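Heme oxygenase (Chlamydomonas reinhardtii, PDB 4RAJ) probably catalyses the oxidative opening of heme to biliverdin, with release of iron and carbon monoxide, as heme oxygenases do. Local coordinates at residues S37-N40 / A41-A45; Q209-S212 / E213-A217. One frame throughout, in Å; residues are numbered along the deposited sequence.

Contact 1. Residues S37-N40 / A41-A45; sequences SLVN and ARLIA
R42 sets off from its backbone with CG anti to the carbonyl carbon (chi1 -82°) and stays extended as far as NE, which carries the guanidinium back along helix 29-47 to L38, one turn earlier. There NH1 donates to L38 O at 3.1 Å, with the oxygen at the edge of the guanidinium and in its plane. The two side chains run alongside each other, pointing the same way, with NH1 3.6 Å from L38 CG. The arginine thus takes hold of a carbonyl where this surface turn of the all-helical heme oxygenase fold is irregular. A41 N bonds S37 O in the alpha-helical manner at 2.8 Å, and R42 N bonds V39 O at 3.0 Å, an i to i-3 bond whose donor stands above the carbonyl plane. V39 O also accepts from L43 N, at 3.0 Å and nearly along the C=O axis, so two amides share one oxygen. On the other flank L43 CG rests 3.3 Å from V39 O, and its CD2 meets V39 CG1 at 4.2 Å. With an alanine in place of the arginine, L38 O would lose its guanidinium donor, and the side of L38 lined by NH1 would probably lose that cover. L38 also touches N222 and K226, and V39 and R42 both touch I225, joining this turn to helix 204-227. The V39 side chain lies about 4 Å from a bound polyether, probably from the crystallisation liquor. The arginine's charge is consistent with a firmer hold on L38 O than a neutral donor would give, which would probably help to hold the irregular turn.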
# COMPACT_ATOMS: atom_id res chain seq x y z
N SER A 37 0.35 -8.23 14.10
CA SER A 37 1.27 -8.29 15.25
C SER A 37 2.58 -7.57 14.94
O SER A 37 3.08 -6.80 15.75
CB SER A 37 1.56 -9.75 15.67
OG SER A 37 0.42 -10.37 16.25
N LEU A 38 3.10 -7.82 13.74
CA LEU A 38 4.35 -7.20 13.28
C LEU A 38 4.25 -5.68 13.33
O LEU A 38 5.12 -5.00 13.88
CB LEU A 38 4.65 -7.62 11.84
CG LEU A 38 6.05 -8.01 11.40
CD1 LEU A 38 6.55 -9.16 12.26
CD2 LEU A 38 6.01 -8.41 9.93
N VAL A 39 3.19 -5.16 12.73
CA VAL A 39 2.97 -3.70 12.69
C VAL A 39 2.73 -3.12 14.08
O VAL A 39 3.41 -2.17 14.48
CB VAL A 39 1.80 -3.35 11.78
CG1 VAL A 39 1.50 -1.86 11.85
CG2 VAL A 39 2.12 -3.79 10.33
N ASN A 40 1.77 -3.67 14.82
CA ASN A 40 1.53 -3.14 16.16
C ASN A 40 2.77 -3.24 17.07
O ASN A 40 3.01 -2.34 17.87
CB ASN A 40 0.34 -3.85 16.83
CG ASN A 40 -0.96 -3.64 16.08
OD1 ASN A 40 -1.60 -4.59 15.65
ND2 ASN A 40 -1.32 -2.39 15.87
N ALA A 41 3.54 -4.30 16.93
CA ALA A 41 4.75 -4.46 17.76
C ALA A 41 5.80 -3.39 17.46
O ALA A 41 6.70 -3.17 18.27
CB ALA A 41 5.35 -5.82 17.57
N ARG A 42 5.69 -2.75 16.30
CA ARG A 42 6.68 -1.75 15.91
C ARG A 42 6.17 -0.31 16.01
O ARG A 42 6.96 0.61 16.05
CB ARG A 42 7.17 -2.05 14.50
CG ARG A 42 8.26 -3.12 14.49
CD ARG A 42 8.59 -3.59 13.09
NE ARG A 42 9.53 -4.72 13.10
CZ ARG A 42 9.22 -5.97 13.45
NH1 ARG A 42 7.98 -6.28 13.83
NH2 ARG A 42 10.15 -6.91 13.42
N LEU A 43 4.86 -0.13 16.08
CA LEU A 43 4.27 1.20 16.24
C LEU A 43 4.82 1.99 17.41
O LEU A 43 5.14 3.17 17.26
CB LEU A 43 2.76 1.10 16.43
CG LEU A 43 2.00 0.68 15.19
CD1 LEU A 43 0.52 0.69 15.50
CD2 LEU A 43 2.36 1.59 14.04
N ILE A 44 4.88 1.36 18.59
CA ILE A 44 5.34 2.08 19.77
C ILE A 44 6.77 2.54 19.55
O ILE A 44 7.14 3.66 19.91
CB ILE A 44 5.24 1.21 21.05
CG1 ILE A 44 3.87 1.40 21.70
CG2 ILE A 44 6.29 1.61 22.08
CD1 ILE A 44 3.55 2.85 21.97
N ALA A 45 7.57 1.68 18.93
CA ALA A 45 8.94 2.04 18.61
C ALA A 45 8.96 3.24 17.68
O ALA A 45 9.68 4.20 17.90
CB ALA A 45 9.68 0.86 17.98

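Contact 2. Residues Q209-S212 / E213-A217; sequences QLLS and EHLAA
Four successive i to i-4 backbone bonds carry Q209-S212 into E213-A217 as regular alpha helix, within the all-helical heme oxygenase fold. E213 N reaches Q209 O at 2.8 Å, and H214 N reaches L210 O at 3.0 Å. L215 N, bonded to L211 O, makes the straightest of the four, with an N-H...O angle of 165°, and A216 N closes the series on S212 O. The side chains leave this continuous helix in different directions. E213 CG lies 3.3 Å from Q209 O, and the bend at chi2 (-60°) then turns the carboxylate to helices 120-135 and 140-151: OE1 accepts from both H128 and H143. Two bonds on one oxygen fix that end of the side chain and, if the nearby imidazoles carry some positive charge, would favour the ionised carboxylate. H214 swings its ring the other way, CG anti to the backbone N (chi1 173°), and both ring nitrogens are engaged, ND1 with T146 and NE2 with S28. H214 and F218 also pack edge-to-face, so this buried imidazole is held by polar and aromatic neighbours together. T146 and F218 belong to the pocket that holds a polyether molecule in the crystal, which makes H214 a second-shell neighbour of that pocket. Along a further flank L211 and L215 pack one turn apart, and L211 continues onto R23 and A27 of helix 20-27. The aliphatic touch is light, L211 CD1 lying 4.3 Å from L215 CG, whereas that same CG sits 3.5 Å from L211 O.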
# COMPACT_ATOMS: atom_id res chain seq x y z
N GLN A 209 -4.27 -16.78 -9.61
CA GLN A 209 -3.11 -15.90 -9.58
C GLN A 209 -3.37 -14.66 -8.74
O GLN A 209 -2.47 -14.18 -8.07
CB GLN A 209 -2.73 -15.46 -10.99
CG GLN A 209 -1.95 -16.49 -11.78
CD GLN A 209 -1.53 -15.95 -13.12
OE1 GLN A 209 -2.34 -15.42 -13.87
NE2 GLN A 209 -0.25 -16.08 -13.44
N LEU A 210 -4.59 -14.14 -8.80
CA LEU A 210 -4.94 -12.97 -8.00
C LEU A 210 -4.89 -13.30 -6.52
O LEU A 210 -4.41 -12.50 -5.71
CB LEU A 210 -6.33 -12.45 -8.40
CG LEU A 210 -6.40 -11.88 -9.81
CD1 LEU A 210 -7.85 -11.75 -10.29
CD2 LEU A 210 -5.70 -10.52 -9.84
N LEU A 211 -5.37 -14.48 -6.16
CA LEU A 211 -5.23 -14.98 -4.79
C LEU A 211 -3.75 -15.03 -4.41
O LEU A 211 -3.37 -14.54 -3.35
CB LEU A 211 -5.87 -16.38 -4.65
CG LEU A 211 -5.68 -17.10 -3.30
CD1 LEU A 211 -5.95 -16.13 -2.18
CD2 LEU A 211 -6.61 -18.30 -3.19
N SER A 212 -2.93 -15.63 -5.27
CA SER A 212 -1.51 -15.76 -4.97
C SER A 212 -0.85 -14.40 -4.80
O SER A 212 -0.02 -14.23 -3.92
CB SER A 212 -0.80 -16.56 -6.05
OG SER A 212 -1.23 -17.90 -6.03
N GLU A 213 -1.20 -13.44 -5.64
CA GLU A 213 -0.56 -12.14 -5.58
C GLU A 213 -1.00 -11.36 -4.34
O GLU A 213 -0.22 -10.60 -3.78
CB GLU A 213 -0.83 -11.34 -6.85
CG GLU A 213 -0.04 -11.90 -8.05
CD GLU A 213 1.46 -11.86 -7.83
OE1 GLU A 213 1.98 -10.86 -7.28
OE2 GLU A 213 2.14 -12.85 -8.19
N HIS A 214 -2.25 -11.55 -3.92
CA HIS A 214 -2.79 -10.99 -2.67
C HIS A 214 -1.94 -11.47 -1.48
O HIS A 214 -1.51 -10.68 -0.64
CB HIS A 214 -4.27 -11.40 -2.53
CG HIS A 214 -4.91 -11.04 -1.23
ND1 HIS A 214 -5.08 -9.74 -0.80
CD2 HIS A 214 -5.48 -11.83 -0.28
CE1 HIS A 214 -5.71 -9.74 0.36
NE2 HIS A 214 -5.95 -10.99 0.71
N LEU A 215 -1.69 -12.78 -1.40
CA LEU A 215 -0.86 -13.32 -0.33
C LEU A 215 0.56 -12.78 -0.43
O LEU A 215 1.22 -12.53 0.58
CB LEU A 215 -0.85 -14.86 -0.38
CG LEU A 215 -2.20 -15.53 -0.17
CD1 LEU A 215 -2.06 -17.04 -0.39
CD2 LEU A 215 -2.74 -15.23 1.22
N ALA A 216 1.05 -12.62 -1.66
CA ALA A 216 2.43 -12.18 -1.88
C ALA A 216 2.63 -10.76 -1.36
O ALA A 216 3.71 -10.42 -0.88
CB ALA A 216 2.81 -12.25 -3.36
N ALA A 217 1.59 -9.93 -1.48
CA ALA A 217 1.69 -8.55 -1.00
C ALA A 217 1.90 -8.53 0.51
O ALA A 217 2.72 -7.76 1.01
CB ALA A 217 0.44 -7.76 -1.39

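From the N terminus the chain first reaches contact 1, late in helix 29-47, and much later contact 2, mostly in the first half of helix 204-227. Each lies within a single helix and closes only a helical turn, so neither encloses a long loop; they follow in series, neither nesting nor crossing. Their centres are 24 Å apart, and they do not touch. Helix 204-227 connects them: its segment 209-217 meets helices 20-27, 120-135 and 140-151, while N222, I225 and K226 farther along pack against 37-45. Contact 1 thus sits near the far end of the helix on which contact 2 lies.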